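Local coordinates for acetylene hydratase (Pelobacter acetylenicus, PDB 2E7Z), which hydrates acetylene to acetaldehyde in a non-redox reaction, using a tungsten-bis(molybdopterin guanine dinucleotide) cofactor and carrying one [4Fe-4S] cluster, at residues L84-E89 against A450-P455; A88-K93 against Q433-C438. One frame throughout, in Å; residues are numbered along the deposited sequence.

Contact 1 (L84-E89 against A450-P455)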
loop_
_atom_site.group_PDB
_atom_site.type_symbol
_atom_site.label_atom_id
_atom_site.label_comp_id
_atom_site.label_asym_id
_atom_site.label_seq_id
_atom_site.Cartn_x
_atom_site.Cartn_y
_atom_site.Cartn_z
ATOM N N LEU A 84 15.362 -9.945 -23.400
ATOM C CA LEU A 84 14.079 -9.503 -23.921
ATOM C C LEU A 84 13.609 -10.404 -25.070
ATOM O O LEU A 84 12.420 -10.706 -25.177
ATOM C CB LEU A 84 14.188 -8.046 -24.366
ATOM C CG LEU A 84 14.393 -7.018 -23.250
ATOM C CD1 LEU A 84 15.206 -5.818 -23.769
ATOM C CD2 LEU A 84 13.067 -6.590 -22.702
ATOM N N ASP A 85 14.539 -10.822 -25.935
ATOM C CA ASP A 85 14.166 -11.725 -27.018
ATOM C C ASP A 85 13.580 -13.021 -26.452
ATOM O O ASP A 85 12.533 -13.491 -26.908
ATOM C CB ASP A 85 15.381 -12.089 -27.864
ATOM C CG ASP A 85 15.791 -10.983 -28.838
ATOM O OD1 ASP A 85 15.078 -9.948 -28.952
ATOM O OD2 ASP A 85 16.838 -11.179 -29.494
ATOM N N GLU A 86 14.249 -13.576 -25.442
ATOM C CA GLU A 86 13.809 -14.849 -24.872
ATOM C C GLU A 86 12.513 -14.713 -24.088
ATOM O O GLU A 86 11.647 -15.573 -24.166
ATOM C CB GLU A 86 14.905 -15.461 -23.999
ATOM C CG GLU A 86 16.110 -15.881 -24.849
ATOM C CD GLU A 86 17.238 -16.536 -24.057
ATOM O OE1 GLU A 86 17.051 -16.834 -22.857
ATOM O OE2 GLU A 86 18.338 -16.750 -24.631
ATOM N N ILE A 87 12.399 -13.627 -23.333
ATOM C CA ILE A 87 11.174 -13.363 -22.579
ATOM C C ILE A 87 9.988 -13.260 -23.544
ATOM O O ILE A 87 8.935 -13.894 -23.338
ATOM C CB ILE A 87 11.347 -12.122 -21.694
ATOM C CG1 ILE A 87 12.288 -12.443 -20.530
ATOM C CG2 ILE A 87 10.010 -11.652 -21.147
ATOM C CD1 ILE A 87 12.846 -11.191 -19.831
ATOM N N ALA A 88 10.156 -12.500 -24.642
ATOM C CA ALA A 88 9.078 -12.327 -25.613
ATOM C C ALA A 88 8.716 -13.654 -26.291
ATOM O O ALA A 88 7.536 -13.994 -26.448
ATOM C CB ALA A 88 9.461 -11.278 -26.658
ATOM N N GLU A 89 9.746 -14.414 -26.674
ATOM C CA GLU A 89 9.497 -15.697 -27.311
ATOM C C GLU A 89 8.691 -16.630 -26.393
ATOM O O GLU A 89 7.726 -17.258 -26.829
ATOM C CB GLU A 89 10.816 -16.370 -27.689
ATOM C CG GLU A 89 10.643 -17.763 -28.299
ATOM C CD GLU A 89 11.964 -18.510 -28.442
ATOM O OE1 GLU A 89 12.993 -18.079 -27.849
ATOM O OE2 GLU A 89 11.971 -19.544 -29.148
ATOM N N ALA A 450 12.960 -16.714 -10.283
ATOM C CA ALA A 450 12.741 -16.225 -11.625
ATOM C C ALA A 450 13.482 -17.017 -12.695
ATOM O O ALA A 450 14.464 -17.693 -12.393
ATOM C CB ALA A 450 13.080 -14.755 -11.712
ATOM N N ASP A 451 13.006 -16.899 -13.941
ATOM C CA ASP A 451 13.793 -17.314 -15.119
ATOM C C ASP A 451 14.797 -16.228 -15.499
ATOM O O ASP A 451 15.896 -16.516 -15.997
ATOM C CB ASP A 451 12.877 -17.608 -16.293
ATOM C CG ASP A 451 11.993 -18.790 -16.010
ATOM O OD1 ASP A 451 12.465 -19.949 -16.111
ATOM O OD2 ASP A 451 10.823 -18.583 -15.675
ATOM N N TYR A 452 14.417 -14.972 -15.285
ATOM C CA TYR A 452 15.235 -13.804 -15.631
ATOM C C TYR A 452 15.115 -12.768 -14.550
ATOM O O TYR A 452 13.969 -12.447 -14.126
ATOM C CB TYR A 452 14.794 -13.152 -16.971
ATOM C CG TYR A 452 14.837 -14.113 -18.135
ATOM C CD1 TYR A 452 13.740 -14.923 -18.430
ATOM C CD2 TYR A 452 16.003 -14.245 -18.906
ATOM C CE1 TYR A 452 13.760 -15.836 -19.456
ATOM C CE2 TYR A 452 16.076 -15.183 -19.930
ATOM C CZ TYR A 452 14.952 -15.977 -20.185
ATOM O OH TYR A 452 15.008 -16.913 -21.192
ATOM N N VAL A 453 16.268 -12.246 -14.122
ATOM C CA VAL A 453 16.289 -11.144 -13.178
ATOM C C VAL A 453 16.850 -9.958 -13.933
ATOM O O VAL A 453 17.928 -10.048 -14.537
ATOM C CB VAL A 453 17.112 -11.482 -11.938
ATOM C CG1 VAL A 453 17.141 -10.286 -10.946
ATOM C CG2 VAL A 453 16.536 -12.724 -11.247
ATOM N N LEU A 454 16.093 -8.867 -13.954
ATOM C CA LEU A 454 16.444 -7.694 -14.753
ATOM C C LEU A 454 16.766 -6.544 -13.842
ATOM O O LEU A 454 16.045 -6.288 -12.911
ATOM C CB LEU A 454 15.323 -7.316 -15.718
ATOM C CG LEU A 454 14.941 -8.428 -16.687
ATOM C CD1 LEU A 454 13.775 -7.927 -17.521
ATOM C CD2 LEU A 454 16.105 -8.775 -17.592
ATOM N N PRO A 455 17.915 -5.878 -14.068
ATOM C CA PRO A 455 18.328 -4.816 -13.159
ATOM C C PRO A 455 17.622 -3.485 -13.301
ATOM O O PRO A 455 17.655 -2.853 -14.363
ATOM C CB PRO A 455 19.810 -4.637 -13.507
ATOM C CG PRO A 455 19.877 -4.960 -14.972
ATOM C CD PRO A 455 18.900 -6.117 -15.145
#

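Contact 2 (A88-K93 against Q433-C438)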
loop_
_atom_site.group_PDB
_atom_site.type_symbol
_atom_site.label_atom_id
_atom_site.label_comp_id
_atom_site.label_asym_id
_atom_site.label_seq_id
_atom_site.Cartn_x
_atom_site.Cartn_y
_atom_site.Cartn_z
ATOM N N ALA A 88 10.156 -12.500 -24.642
ATOM C CA ALA A 88 9.078 -12.327 -25.613
ATOM C C ALA A 88 8.716 -13.654 -26.291
ATOM O O ALA A 88 7.536 -13.994 -26.448
ATOM C CB ALA A 88 9.461 -11.278 -26.658
ATOM N N GLU A 89 9.746 -14.414 -26.674
ATOM C CA GLU A 89 9.497 -15.697 -27.311
ATOM C C GLU A 89 8.691 -16.630 -26.393
ATOM O O GLU A 89 7.726 -17.258 -26.829
ATOM C CB GLU A 89 10.816 -16.370 -27.689
ATOM C CG GLU A 89 10.643 -17.763 -28.299
ATOM C CD GLU A 89 11.964 -18.510 -28.442
ATOM O OE1 GLU A 89 12.993 -18.079 -27.849
ATOM O OE2 GLU A 89 11.971 -19.544 -29.148
ATOM N N LYS A 90 9.101 -16.714 -25.125
ATOM C CA LYS A 90 8.407 -17.586 -24.185
ATOM C C LYS A 90 7.002 -17.079 -23.849
ATOM O O LYS A 90 6.061 -17.862 -23.766
ATOM C CB LYS A 90 9.225 -17.773 -22.909
ATOM C CG LYS A 90 8.594 -18.757 -21.934
ATOM C CD LYS A 90 9.618 -19.582 -21.150
ATOM C CE LYS A 90 9.071 -20.984 -20.889
ATOM N NZ LYS A 90 9.886 -21.774 -19.945
ATOM N N LEU A 91 6.856 -15.768 -23.669
ATOM C CA LEU A 91 5.541 -15.201 -23.412
ATOM C C LEU A 91 4.574 -15.441 -24.585
ATOM O O LEU A 91 3.406 -15.741 -24.379
ATOM C CB LEU A 91 5.673 -13.708 -23.149
ATOM C CG LEU A 91 4.391 -12.967 -22.779
ATOM C CD1 LEU A 91 3.825 -13.548 -21.501
ATOM C CD2 LEU A 91 4.718 -11.491 -22.633
ATOM N N LYS A 92 5.066 -15.302 -25.820
ATOM C CA LYS A 92 4.216 -15.592 -26.979
ATOM C C LYS A 92 3.693 -17.026 -26.946
ATOM O O LYS A 92 2.518 -17.271 -27.221
ATOM C CB LYS A 92 4.980 -15.363 -28.290
ATOM C CG LYS A 92 5.139 -13.901 -28.631
ATOM C CD LYS A 92 6.139 -13.732 -29.784
ATOM C CE LYS A 92 6.338 -12.271 -30.105
ATOM N NZ LYS A 92 7.333 -12.098 -31.212
ATOM N N LYS A 93 4.562 -17.973 -26.615
ATOM C CA LYS A 93 4.153 -19.380 -26.523
ATOM C C LYS A 93 3.123 -19.598 -25.420
ATOM O O LYS A 93 2.134 -20.327 -25.609
ATOM C CB LYS A 93 5.368 -20.299 -26.303
ATOM C CG LYS A 93 6.275 -20.406 -27.524
ATOM C CD LYS A 93 7.578 -21.144 -27.183
ATOM C CE LYS A 93 7.368 -22.653 -27.010
ATOM N NZ LYS A 93 6.756 -23.287 -28.235
ATOM N N GLN A 433 4.762 -21.769 -12.554
ATOM C CA GLN A 433 4.907 -20.865 -13.705
ATOM C C GLN A 433 5.810 -21.426 -14.776
ATOM O O GLN A 433 6.748 -22.146 -14.475
ATOM C CB GLN A 433 5.433 -19.486 -13.261
ATOM C CG GLN A 433 4.517 -18.744 -12.292
ATOM C CD GLN A 433 3.111 -18.661 -12.869
ATOM O OE1 GLN A 433 2.855 -17.850 -13.745
ATOM N NE2 GLN A 433 2.206 -19.522 -12.398
ATOM N N ASP A 434 5.491 -21.085 -16.026
ATOM C CA ASP A 434 6.378 -21.386 -17.155
ATOM C C ASP A 434 7.377 -20.247 -17.399
ATOM O O ASP A 434 8.460 -20.483 -17.925
ATOM C CB ASP A 434 5.545 -21.620 -18.417
ATOM C CG ASP A 434 4.754 -22.893 -18.362
ATOM O OD1 ASP A 434 5.189 -23.848 -17.683
ATOM O OD2 ASP A 434 3.703 -22.939 -19.016
ATOM N N LEU A 435 7.048 -19.029 -16.966
ATOM C CA LEU A 435 7.929 -17.871 -17.119
ATOM C C LEU A 435 7.762 -16.936 -15.949
ATOM O O LEU A 435 6.646 -16.508 -15.676
ATOM C CB LEU A 435 7.616 -17.102 -18.410
ATOM C CG LEU A 435 8.375 -15.789 -18.651
ATOM C CD1 LEU A 435 9.879 -16.020 -18.836
ATOM C CD2 LEU A 435 7.852 -15.091 -19.883
ATOM N N VAL A 436 8.865 -16.613 -15.277
ATOM C CA VAL A 436 8.863 -15.607 -14.211
ATOM C C VAL A 436 9.961 -14.609 -14.511
ATOM O O VAL A 436 11.120 -15.000 -14.772
ATOM C CB VAL A 436 9.074 -16.235 -12.821
ATOM C CG1 VAL A 436 9.224 -15.192 -11.698
ATOM C CG2 VAL A 436 7.974 -17.235 -12.535
ATOM N N VAL A 437 9.610 -13.330 -14.529
ATOM C CA VAL A 437 10.586 -12.256 -14.725
ATOM C C VAL A 437 10.537 -11.351 -13.509
ATOM O O VAL A 437 9.447 -10.934 -13.088
ATOM C CB VAL A 437 10.240 -11.443 -15.986
ATOM C CG1 VAL A 437 11.169 -10.220 -16.134
ATOM C CG2 VAL A 437 10.225 -12.324 -17.255
ATOM N N CYS A 438 11.687 -11.065 -12.911
ATOM C CA CYS A 438 11.772 -10.206 -11.738
ATOM C C CYS A 438 12.619 -8.997 -12.039
ATOM O O CYS A 438 13.802 -9.176 -12.345
ATOM C CB CYS A 438 12.257 -10.985 -10.513
ATOM S SG CYS A 438 12.330 -9.980 -9.023
#

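Contact 1 (L84-E89 against A450-P455)
Glu86 comes across the phenol of Tyr452 at about a right angle: Tyr452 OH donates to Glu86 OE1 at 2.6 Å, a short bond that uses the anti lone pair of the carboxylate oxygen. OE1 lies in the ring plane, at the edge, yet the carboxylate itself is turned 70° against the ring. The chain of Glu86 runs extended beyond CG, and its CB also packs 3.2 Å from Tyr452 OH. OE1 carries a second bond, a salt bridge to Lys64, so two donors grip this one oxygen; the lysine probably keeps the carboxylate ionised. One residue on, Ile87 lies over a face of the same ring. Its CG1 stands 3.9 Å from the ring centroid, set off-centre and nearest CD1, in a CH-pi contact. With CG1 anti to the carbonyl carbon (chi1 -72°), Ile87 CD1 meets Leu454 CD1 at 4.1 Å. A phenylalanine in place of Tyr452 would probably keep the face for Ile87 but leave Glu86 OE1 without its phenol donor. This is helix-on-sheet packing in the molybdopterin oxidoreductase region, and Leu454 lies about 4 Å, side chain to side chain, from the cofactor-binding Tyr439. The 84-89 turns of helix 80-98 run at 132° to strand 452-455 (N-to-C directions); Leu454 also touches Phe494 of helix 491-501, and strand 435-440 flanks 452-455 in the sheet.

Contact 2 (A88-K93 against Q433-C438)
Lys90 leaves the helix with CG anti to its own nitrogen (chi1 -176°), and bends at chi2 and chi3 then swing the amine round to Asp434. Leu435 likewise has CG opposite its backbone nitrogen, and it is the CD2 branch that reaches the helix. The lysine is modelled in two conformers, and in one of them NZ donates to the main-chain oxygen Asp434 O at 2.8 Å, so this bond may be only part-time. The angle at that oxygen is 148°, and the donor is tilted 22° from the carbonyl plane. It is the peptide oxygen that takes the bond; the carboxylate of Asp434 leads away, and the opposite charges probably attract weakly across the 5.6 Å between Asp434 OD1 and Lys90 NZ, without contact. The methylenes follow the amine in, with Lys90 CE 3.1 Å from Asp434 O.

Nearer the backbone of Lys90, CG rests 4.0 Å from Leu435 CB, the two side chains running alongside and pointing opposite ways. Leu435 CD2 then reaches the following residue, lying 4.0 Å from the backbone Leu91 N and 4.2 Å from Leu91 CB. The leucine therefore packs against the helix backbone as well as a side chain, while the lysine, exposed, sets its amine on the carbonyl of the loop residue just ahead of the strand.

This is plain structural packing, joining helix 80-98 to the start of strand 435-440, a parallel neighbour of strand 408-412 in the mixed sheet. Farther along the helix Ile94 touches both Asp434 and Leu435, and Leu91 reaches Ala408 of strand 408-412 and, in a loop, Met502.

How the contacts relate
Both contacts use helix 80-98, in successive turns, to cover two adjacent strands of one sheet: 452-455 in contact 1 and 435-440 in contact 2. The strands are themselves joined by backbone bonds, such as Leu454 N to Cys438 O at 2.8 Å, and Ile87 also touches Val437, so the two sites merge into a single helix-on-sheet layer. Contact 1 is the more buried, with an aromatic ring and a side-chain hydrogen bond at its heart. Contact 2 is partly exposed, and its polar link ends on a main-chain oxygen. From the cofactor-binding Tyr439, Leu454 of contact 1 lies about 4 Å and Leu435 of contact 2 about 12 Å, side chain to side chain.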